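Local coordinates for protein geobacter metallireducens SMUG1 (Geobacter metallireducens, PDB 5H9I) that is a SMUG1 protein of the UDG-like superfamily, an alpha/beta fold that holds a bound xanthine in a pocket at the C-terminal end of its central parallel sheet, at residues Glu111-Arg116 with Ile212-Ala217; Val58-Gly63 with Gly190-Ala195; Val72-Val77 with Phe135-Tyr140. One frame throughout, in Å; residues are numbered along the deposited sequence.

Contact 1. Residues Glu111-Arg116 with Ile212-Ala217; sequences EVSGRR and IHPSPA. With XAN (xanthine), chain B.
The first turn of helix 112-125 runs past an irregular loop at 212-217, coming closest at Ser113 and Ser215, whose CA atoms are 4.8 Å apart. Ser113 lays its OG against Ser215 CB at 3.2 Å and near the edge of the His213 ring, while Pro214 packs its ring on the Ser113 carbonyl and CB. Farther along the helix, Arg116 runs its extended chain alongside Pro214, and its NH1 donates to Pro214 O (2.8 Å, 157°), an oxygen close to the guanidinium plane. Val112 sits over one guanidinium face, and Val112 CG1 lies 3.9 Å from Pro216 CG. Arg116 NH2 is bonded to Asn222 OD1. The His213 ring is fixed in its rotation by Ser215 N, which donates to His213 ND1 at 3.0 Å, nearly in the ring plane. This turns NE2 to donate to xanthine N7 (3.0 Å, 137°). From the helix side, Glu111, its CG anti to the backbone N (chi1 -177°), brings OE1 to accept from xanthine N9 at 2.9 Å and, weakly, from Gly114 N. An N-capped helix start and a histidine loop thus close the five-membered-ring end of the ligand pocket.

Contact 2. Residues Val58-Gly63 with Gly190-Ala195; sequences VGMNPG and GAFAEA. With XAN (xanthine), chain B.
Met60 meets Phe192 in a Met-aromatic contact, Met60 SD standing 4.0 Å from the Phe192 ring centroid and obliquely placed, 33° off the ring normal; the exact fit of the two side chains is doubtful. Met60 reaches across to helix 191-201 with chi1 and chi2 both anti (176° and near 180°), which places the sulfur by the ring. One residue on, Ala193 presses its CB against Val58 O at 3.2 Å and against the Gly59 carbonyl carbon at 3.8 Å, setting the first turn of the helix directly on the end of the strand.

The same backbone serves the ligand. Met60 N donates to xanthine O6 (2.9 Å, 151°), and Asn61 N adds a weak, longer bond to that oxygen. Gly59 CA passes 3.7 Å from xanthine O6, with no side chain between strand and purine.

Farther out, Asn61 is tied through ND2 to Leu143 O, Met60 also packs on Thr154 and Pro155, and Val58 shares backbone hydrogen bonds with Ile187 and Val189. Strand 185-189, the turn at Gly190 with its positive phi, and helix 191-201 form a strand-turn-helix unit, and the helix packs on the end of the neighbouring parallel strand 55-59, whose following loop lines the xanthine pocket.

Contact 3. Residues Val72-Val77 with Phe135-Tyr140; sequences VPFGEV and FFVANY. With XAN (xanthine), chain B.
Pro73 and Phe74, the two central residues of a type II beta turn running from Val72 to Gly75, pack against strand 135-139 at the edge of the parallel sheet. The direct packing of turn on strand is apolar. Val137, its CG1 anti to the backbone N (chi1 -177°), points this methyl at both turn residues, 4.0 Å from Pro73 CB and likewise 4.0 Å from Phe74 CD2. Pro73 also sets CG against the Val137 carbonyl oxygen, at 3.5 Å, and that oxygen accepts a hydrogen bond from Tyr44 OH. Trp118 NE1 is hydrogen-bonded to Pro73 O.

Aromatic contact comes next. The Phe74 ring lies with one face over the purine, CE1 approaching xanthine C5 at 3.4 Å and CZ approaching C6, so that it lies over the six-membered ring, up to the shared C4-C5 edge. Leu117 and Trp118 of helix 112-125 pack on this phenylalanine.

Polar bonds join the two segments through the ligand. Asn139 turns its amide to the pyrimidine edge: OD1 accepts from xanthine N1 (2.7 Å, 167°), and ND2 donates to O2 at 2.6 Å. The backbone of the turn supplies a second donor to that oxygen, Phe74 N to xanthine O2 at 2.8 Å and 164°.

Overall arrangement
All three contacts close around one xanthine, each from a different direction. Contact 3 lies deepest, contact 2 is also buried, and contact 1 is only partly so, reaching the surface at Pro216. Contacts 2 and 3 share the parallel sheet: strands 55-59 and 135-139 are neighbours, joined where Gly59 N probably bonds to Ala138 O (2.8 Å). Contact 1 has no strand of its own and joins a helix start to a loop. Its chemistry is accordingly more polar, with an arginine bonded across it, whereas no hydrogen bond crosses contacts 2 and 3 directly. Contact 1 also touches contact 3, Gly114 packing on Phe74, and contact 2, where His213 meets Gly190.

Contact 1. Residues Glu111-Arg116 with Ile212-Ala217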
loop_
_atom_site.group_PDB
_atom_site.type_symbol
_atom_site.label_atom_id
_atom_site.label_comp_id
_atom_site.label_asym_id
_atom_site.label_seq_id
_atom_site.Cartn_x
_atom_site.Cartn_y
_atom_site.Cartn_z
ATOM N N GLU A 111 5.944 -12.411 -3.862
ATOM C CA GLU A 111 4.552 -12.152 -3.709
ATOM C C GLU A 111 3.838 -12.081 -5.054
ATOM O O GLU A 111 4.219 -11.230 -5.882
ATOM C CB GLU A 111 4.318 -10.805 -2.983
ATOM C CG GLU A 111 2.843 -10.549 -2.751
ATOM C CD GLU A 111 2.594 -9.124 -2.287
ATOM O OE1 GLU A 111 2.117 -8.277 -3.043
ATOM O OE2 GLU A 111 2.870 -8.860 -1.060
ATOM N N VAL A 112 2.800 -12.914 -5.280
ATOM C CA VAL A 112 2.123 -12.956 -6.521
ATOM C C VAL A 112 1.420 -11.630 -6.846
ATOM O O VAL A 112 1.476 -11.128 -7.977
ATOM C CB VAL A 112 1.095 -14.133 -6.629
ATOM C CG1 VAL A 112 0.372 -14.204 -7.953
ATOM C CG2 VAL A 112 1.921 -15.445 -6.418
ATOM N N SER A 113 0.710 -11.177 -5.872
ATOM C CA SER A 113 -0.087 -9.942 -6.005
ATOM C C SER A 113 0.742 -8.787 -6.518
ATOM O O SER A 113 0.444 -8.208 -7.585
ATOM C CB SER A 113 -0.758 -9.547 -4.714
ATOM O OG SER A 113 -1.778 -10.429 -4.332
ATOM N N GLY A 114 1.829 -8.511 -5.846
ATOM C CA GLY A 114 2.694 -7.371 -6.283
ATOM C C GLY A 114 3.443 -7.658 -7.531
ATOM O O GLY A 114 3.699 -6.816 -8.421
ATOM N N ARG A 115 3.866 -8.908 -7.792
ATOM C CA ARG A 115 4.422 -9.296 -9.047
ATOM C C ARG A 115 3.524 -9.049 -10.205
ATOM O O ARG A 115 3.936 -8.513 -11.227
ATOM C CB ARG A 115 4.874 -10.819 -9.042
ATOM C CG ARG A 115 5.878 -11.190 -10.000
ATOM C CD ARG A 115 6.313 -12.652 -9.771
ATOM N NE ARG A 115 5.238 -13.502 -10.163
ATOM C CZ ARG A 115 4.865 -14.606 -9.453
ATOM N NH1 ARG A 115 5.461 -14.925 -8.275
ATOM N NH2 ARG A 115 3.929 -15.397 -9.974
ATOM N N ARG A 116 2.251 -9.392 -10.003
ATOM C CA ARG A 116 1.271 -9.137 -11.038
ATOM C C ARG A 116 1.058 -7.610 -11.242
ATOM O O ARG A 116 0.944 -7.181 -12.400
ATOM C CB ARG A 116 -0.071 -9.769 -10.654
ATOM C CG ARG A 116 -0.088 -11.295 -10.907
ATOM C CD ARG A 116 -1.447 -11.846 -10.531
ATOM N NE ARG A 116 -1.461 -13.290 -10.813
ATOM C CZ ARG A 116 -2.448 -14.096 -10.430
ATOM N NH1 ARG A 116 -3.427 -13.695 -9.680
ATOM N NH2 ARG A 116 -2.393 -15.368 -10.876
ATOM N N ILE A 212 -10.115 -4.760 -9.726
ATOM C CA ILE A 212 -9.986 -6.098 -9.127
ATOM C C ILE A 212 -8.614 -6.171 -8.409
ATOM O O ILE A 212 -7.587 -5.750 -8.956
ATOM C CB ILE A 212 -10.149 -7.150 -10.239
ATOM C CG1 ILE A 212 -10.049 -8.517 -9.703
ATOM C CG2 ILE A 212 -9.260 -6.859 -11.395
ATOM C CD1 ILE A 212 -10.529 -9.534 -10.805
ATOM N N HIS A 213 -8.602 -6.864 -7.286
ATOM C CA HIS A 213 -7.348 -7.132 -6.604
ATOM C C HIS A 213 -6.615 -8.276 -7.294
ATOM O O HIS A 213 -7.236 -9.236 -7.760
ATOM C CB HIS A 213 -7.660 -7.496 -5.173
ATOM C CG HIS A 213 -6.469 -7.521 -4.299
ATOM N ND1 HIS A 213 -5.534 -8.532 -4.367
ATOM C CD2 HIS A 213 -6.033 -6.643 -3.371
ATOM C CE1 HIS A 213 -4.578 -8.278 -3.492
ATOM N NE2 HIS A 213 -4.886 -7.178 -2.859
ATOM N N PRO A 214 -5.304 -8.189 -7.400
ATOM C CA PRO A 214 -4.512 -9.167 -8.175
ATOM C C PRO A 214 -4.284 -10.518 -7.478
ATOM O O PRO A 214 -3.656 -11.331 -8.160
ATOM C CB PRO A 214 -3.182 -8.396 -8.449
ATOM C CG PRO A 214 -3.030 -7.477 -7.292
ATOM C CD PRO A 214 -4.439 -6.998 -7.054
ATOM N N SER A 215 -4.688 -10.686 -6.258
ATOM C CA SER A 215 -4.382 -11.976 -5.573
ATOM C C SER A 215 -5.041 -13.170 -6.235
ATOM O O SER A 215 -6.124 -13.081 -6.858
ATOM C CB SER A 215 -4.532 -11.992 -4.091
ATOM O OG SER A 215 -5.690 -12.548 -3.739
ATOM N N PRO A 216 -4.395 -14.286 -6.105
ATOM C CA PRO A 216 -5.079 -15.513 -6.530
ATOM C C PRO A 216 -6.393 -15.814 -5.864
ATOM O O PRO A 216 -7.034 -16.757 -6.322
ATOM C CB PRO A 216 -4.034 -16.552 -6.244
ATOM C CG PRO A 216 -2.728 -15.901 -6.397
ATOM C CD PRO A 216 -2.940 -14.491 -5.906
ATOM N N ALA A 217 -6.794 -15.120 -4.840
ATOM C CA ALA A 217 -8.100 -15.387 -4.214
ATOM C C ALA A 217 -9.274 -14.965 -5.080
ATOM O O ALA A 217 -10.390 -15.291 -4.752
ATOM C CB ALA A 217 -8.091 -14.804 -2.829
HETATM N N9 XAN B . -0.236 -7.449 -1.520
HETATM C C4 XAN B . -0.326 -6.206 -1.136
HETATM N N3 XAN B . 0.547 -5.226 -0.919
HETATM C C2 XAN B . 0.142 -4.098 -0.540
HETATM O O2 XAN B . 0.957 -3.245 -0.299
HETATM N N1 XAN B . -1.157 -3.792 -0.406
HETATM C C6 XAN B . -2.113 -4.646 -0.613
HETATM O O6 XAN B . -3.310 -4.396 -0.436
HETATM C C5 XAN B . -1.727 -5.942 -0.961
HETATM N N7 XAN B . -2.401 -7.049 -1.237
HETATM C C8 XAN B . -1.500 -7.957 -1.579
#

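Contact 2. Residues Val58-Gly63 with Gly190-Ala195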
loop_
_atom_site.group_PDB
_atom_site.type_symbol
_atom_site.label_atom_id
_atom_site.label_comp_id
_atom_site.label_asym_id
_atom_site.label_seq_id
_atom_site.Cartn_x
_atom_site.Cartn_y
_atom_site.Cartn_z
ATOM N N VAL A 58 -4.721 2.816 -4.294
ATOM C CA VAL A 58 -4.677 2.604 -2.887
ATOM C C VAL A 58 -4.964 1.146 -2.568
ATOM O O VAL A 58 -6.004 0.589 -2.928
ATOM C CB VAL A 58 -5.706 3.461 -2.125
ATOM C CG1 VAL A 58 -5.689 3.269 -0.657
ATOM C CG2 VAL A 58 -5.484 4.882 -2.539
ATOM N N GLY A 59 -3.957 0.469 -1.992
ATOM C CA GLY A 59 -4.148 -0.917 -1.493
ATOM C C GLY A 59 -4.651 -0.892 -0.075
ATOM O O GLY A 59 -4.847 0.135 0.487
ATOM N N MET A 60 -4.798 -2.040 0.468
ATOM C CA MET A 60 -5.314 -2.189 1.815
ATOM C C MET A 60 -4.207 -2.180 2.838
ATOM O O MET A 60 -4.122 -1.304 3.621
ATOM C CB MET A 60 -6.130 -3.488 1.906
ATOM C CG MET A 60 -6.662 -3.828 3.311
ATOM S SD MET A 60 -7.716 -5.412 3.358
ATOM C CE MET A 60 -6.389 -6.525 3.163
ATOM N N ASN A 61 -3.371 -3.202 2.853
ATOM C CA ASN A 61 -2.289 -3.251 3.790
ATOM C C ASN A 61 -1.211 -4.237 3.304
ATOM O O ASN A 61 -1.458 -4.924 2.345
ATOM C CB ASN A 61 -2.763 -3.555 5.266
ATOM C CG ASN A 61 -3.003 -5.023 5.542
ATOM O OD1 ASN A 61 -3.684 -5.737 4.786
ATOM N ND2 ASN A 61 -2.460 -5.486 6.676
ATOM N N PRO A 62 -0.020 -4.237 3.901
ATOM C CA PRO A 62 1.052 -5.059 3.333
ATOM C C PRO A 62 0.816 -6.541 3.285
ATOM O O PRO A 62 0.091 -7.089 4.160
ATOM C CB PRO A 62 2.183 -4.832 4.322
ATOM C CG PRO A 62 1.982 -3.397 4.838
ATOM C CD PRO A 62 0.469 -3.349 4.976
ATOM N N GLY A 63 1.349 -7.203 2.267
ATOM C CA GLY A 63 1.461 -8.657 2.331
ATOM C C GLY A 63 2.769 -8.932 3.000
ATOM O O GLY A 63 3.769 -8.185 2.970
ATOM N N GLY A 190 -9.064 -3.572 -4.853
ATOM C CA GLY A 190 -9.953 -4.443 -4.006
ATOM C C GLY A 190 -11.034 -3.666 -3.348
ATOM O O GLY A 190 -11.027 -2.427 -3.249
ATOM N N ALA A 191 -12.019 -4.404 -2.873
ATOM C CA ALA A 191 -13.213 -3.784 -2.284
ATOM C C ALA A 191 -12.988 -3.072 -0.990
ATOM O O ALA A 191 -13.651 -2.052 -0.741
ATOM C CB ALA A 191 -14.264 -4.946 -2.050
ATOM N N PHE A 192 -12.148 -3.613 -0.111
ATOM C CA PHE A 192 -11.901 -2.960 1.181
ATOM C C PHE A 192 -11.253 -1.583 0.958
ATOM O O PHE A 192 -11.692 -0.570 1.506
ATOM C CB PHE A 192 -11.084 -3.779 2.152
ATOM C CG PHE A 192 -10.506 -2.982 3.277
ATOM C CD1 PHE A 192 -11.172 -2.874 4.510
ATOM C CD2 PHE A 192 -9.224 -2.300 3.091
ATOM C CE1 PHE A 192 -10.570 -2.114 5.527
ATOM C CE2 PHE A 192 -8.612 -1.594 4.019
ATOM C CZ PHE A 192 -9.293 -1.500 5.289
ATOM N N ALA A 193 -10.215 -1.569 0.139
ATOM C CA ALA A 193 -9.578 -0.292 -0.129
ATOM C C ALA A 193 -10.521 0.652 -0.776
ATOM O O ALA A 193 -10.535 1.807 -0.409
ATOM C CB ALA A 193 -8.302 -0.473 -0.976
ATOM N N GLU A 194 -11.324 0.250 -1.720
ATOM C CA GLU A 194 -12.299 1.113 -2.375
ATOM C C GLU A 194 -13.220 1.720 -1.294
ATOM O O GLU A 194 -13.468 2.907 -1.356
ATOM C CB GLU A 194 -13.127 0.464 -3.423
ATOM C CG GLU A 194 -14.054 1.432 -4.127
ATOM C CD GLU A 194 -15.227 0.777 -4.788
ATOM O OE1 GLU A 194 -15.859 1.537 -5.564
ATOM O OE2 GLU A 194 -15.431 -0.423 -4.694
ATOM N N ALA A 195 -13.701 0.870 -0.382
ATOM C CA ALA A 195 -14.679 1.401 0.595
ATOM C C ALA A 195 -14.044 2.407 1.518
ATOM O O ALA A 195 -14.704 3.453 1.818
ATOM C CB ALA A 195 -15.243 0.254 1.424
HETATM N N9 XAN B . -0.236 -7.449 -1.520
HETATM C C4 XAN B . -0.326 -6.206 -1.136
HETATM N N3 XAN B . 0.547 -5.226 -0.919
HETATM C C2 XAN B . 0.142 -4.098 -0.540
HETATM O O2 XAN B . 0.957 -3.245 -0.299
HETATM N N1 XAN B . -1.157 -3.792 -0.406
HETATM C C6 XAN B . -2.113 -4.646 -0.613
HETATM O O6 XAN B . -3.310 -4.396 -0.436
HETATM C C5 XAN B . -1.727 -5.942 -0.961
HETATM N N7 XAN B . -2.401 -7.049 -1.237
HETATM C C8 XAN B . -1.500 -7.957 -1.579
#

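Contact 3. Residues Val72-Val77 with Phe135-Tyr140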
loop_
_atom_site.group_PDB
_atom_site.type_symbol
_atom_site.label_atom_id
_atom_site.label_comp_id
_atom_site.label_asym_id
_atom_site.label_seq_id
_atom_site.Cartn_x
_atom_site.Cartn_y
_atom_site.Cartn_z
ATOM N N VAL A 72 7.780 -1.094 0.226
ATOM C CA VAL A 72 7.123 -0.566 -0.928
ATOM C C VAL A 72 5.802 -1.180 -1.142
ATOM O O VAL A 72 5.719 -2.419 -1.012
ATOM C CB VAL A 72 7.990 -0.774 -2.129
ATOM C CG1 VAL A 72 7.290 -0.343 -3.420
ATOM C CG2 VAL A 72 9.333 -0.042 -1.989
ATOM N N PRO A 73 4.690 -0.452 -1.335
ATOM C CA PRO A 73 3.376 -1.094 -1.589
ATOM C C PRO A 73 3.438 -2.116 -2.727
ATOM O O PRO A 73 4.088 -1.920 -3.744
ATOM C CB PRO A 73 2.431 0.070 -1.980
ATOM C CG PRO A 73 3.181 1.289 -1.531
ATOM C CD PRO A 73 4.651 1.007 -1.497
ATOM N N PHE A 74 2.779 -3.264 -2.442
ATOM C CA PHE A 74 2.820 -4.417 -3.404
ATOM C C PHE A 74 4.227 -4.782 -3.795
ATOM O O PHE A 74 4.492 -5.252 -4.857
ATOM C CB PHE A 74 1.952 -4.067 -4.656
ATOM C CG PHE A 74 0.465 -3.962 -4.367
ATOM C CD1 PHE A 74 -0.345 -5.127 -4.396
ATOM C CD2 PHE A 74 -0.099 -2.753 -4.050
ATOM C CE1 PHE A 74 -1.682 -4.983 -4.199
ATOM C CE2 PHE A 74 -1.441 -2.631 -3.844
ATOM C CZ PHE A 74 -2.199 -3.745 -3.925
ATOM N N GLY A 75 5.182 -4.578 -2.861
ATOM C CA GLY A 75 6.571 -4.512 -3.189
ATOM C C GLY A 75 7.278 -5.851 -3.198
ATOM O O GLY A 75 8.130 -6.124 -2.356
ATOM N N GLU A 76 6.965 -6.628 -4.195
ATOM C CA GLU A 76 7.635 -7.909 -4.459
ATOM C C GLU A 76 9.134 -7.574 -4.575
ATOM O O GLU A 76 9.551 -6.620 -5.272
ATOM C CB GLU A 76 7.067 -8.574 -5.679
ATOM C CG GLU A 76 7.650 -10.021 -5.933
ATOM C CD GLU A 76 8.398 -10.171 -7.190
ATOM O OE1 GLU A 76 8.700 -9.188 -7.955
ATOM O OE2 GLU A 76 8.791 -11.354 -7.497
ATOM N N VAL A 77 10.012 -8.412 -4.012
ATOM C CA VAL A 77 11.410 -8.075 -3.906
ATOM C C VAL A 77 12.047 -7.839 -5.231
ATOM O O VAL A 77 12.737 -6.814 -5.435
ATOM C CB VAL A 77 12.188 -9.147 -3.022
ATOM C CG1 VAL A 77 13.664 -8.859 -3.030
ATOM C CG2 VAL A 77 11.593 -9.162 -1.641
ATOM N N PHE A 135 0.921 8.619 -12.119
ATOM C CA PHE A 135 0.340 7.681 -11.189
ATOM C C PHE A 135 1.159 7.591 -9.882
ATOM O O PHE A 135 2.359 7.904 -9.847
ATOM C CB PHE A 135 0.282 6.289 -11.831
ATOM C CG PHE A 135 -0.681 6.185 -12.981
ATOM C CD1 PHE A 135 -0.273 6.495 -14.203
ATOM C CD2 PHE A 135 -2.024 5.856 -12.742
ATOM C CE1 PHE A 135 -1.121 6.395 -15.276
ATOM C CE2 PHE A 135 -2.896 5.780 -13.765
ATOM C CZ PHE A 135 -2.468 6.062 -14.996
ATOM N N PHE A 136 0.522 7.061 -8.844
ATOM C CA PHE A 136 1.224 6.649 -7.650
ATOM C C PHE A 136 0.512 5.461 -7.048
ATOM O O PHE A 136 -0.700 5.280 -7.294
ATOM C CB PHE A 136 1.408 7.788 -6.666
ATOM C CG PHE A 136 2.398 7.499 -5.554
ATOM C CD1 PHE A 136 3.734 7.292 -5.872
ATOM C CD2 PHE A 136 2.006 7.501 -4.241
ATOM C CE1 PHE A 136 4.675 7.033 -4.840
ATOM C CE2 PHE A 136 2.923 7.265 -3.239
ATOM C CZ PHE A 136 4.251 6.976 -3.535
ATOM N N VAL A 137 1.180 4.708 -6.183
ATOM C CA VAL A 137 0.585 3.583 -5.449
ATOM C C VAL A 137 0.896 3.691 -3.976
ATOM O O VAL A 137 2.051 3.851 -3.604
ATOM C CB VAL A 137 1.110 2.175 -6.004
ATOM C CG1 VAL A 137 0.455 1.031 -5.304
ATOM C CG2 VAL A 137 0.881 2.095 -7.514
ATOM N N ALA A 138 -0.105 3.619 -3.144
ATOM C CA ALA A 138 0.033 3.688 -1.708
ATOM C C ALA A 138 -0.852 2.701 -1.015
ATOM O O ALA A 138 -1.759 2.183 -1.632
ATOM C CB ALA A 138 -0.348 5.087 -1.235
ATOM N N ASN A 139 -0.537 2.350 0.254
ATOM C CA ASN A 139 -1.488 1.537 1.019
ATOM C C ASN A 139 -2.281 2.436 1.964
ATOM O O ASN A 139 -1.708 3.325 2.554
ATOM C CB ASN A 139 -0.769 0.511 1.894
ATOM C CG ASN A 139 -0.660 -0.802 1.228
ATOM O OD1 ASN A 139 -1.442 -1.174 0.380
ATOM N ND2 ASN A 139 0.498 -1.478 1.507
ATOM N N TYR A 140 -3.510 2.074 2.208
ATOM C CA TYR A 140 -4.327 2.732 3.203
ATOM C C TYR A 140 -3.761 2.518 4.599
ATOM O O TYR A 140 -3.680 3.470 5.363
ATOM C CB TYR A 140 -5.705 2.115 3.101
ATOM C CG TYR A 140 -6.697 2.637 4.146
ATOM C CD1 TYR A 140 -7.141 3.903 4.084
ATOM C CD2 TYR A 140 -7.024 1.850 5.252
ATOM C CE1 TYR A 140 -7.995 4.411 5.074
ATOM C CE2 TYR A 140 -7.845 2.315 6.208
ATOM C CZ TYR A 140 -8.360 3.550 6.087
ATOM O OH TYR A 140 -9.195 4.022 7.087
HETATM N N9 XAN B . -0.236 -7.449 -1.520
HETATM C C4 XAN B . -0.326 -6.206 -1.136
HETATM N N3 XAN B . 0.547 -5.226 -0.919
HETATM C C2 XAN B . 0.142 -4.098 -0.540
HETATM O O2 XAN B . 0.957 -3.245 -0.299
HETATM N N1 XAN B . -1.157 -3.792 -0.406
HETATM C C6 XAN B . -2.113 -4.646 -0.613
HETATM O O6 XAN B . -3.310 -4.396 -0.436
HETATM C C5 XAN B . -1.727 -5.942 -0.961
HETATM N N7 XAN B . -2.401 -7.049 -1.237
HETATM C C8 XAN B . -1.500 -7.957 -1.579
#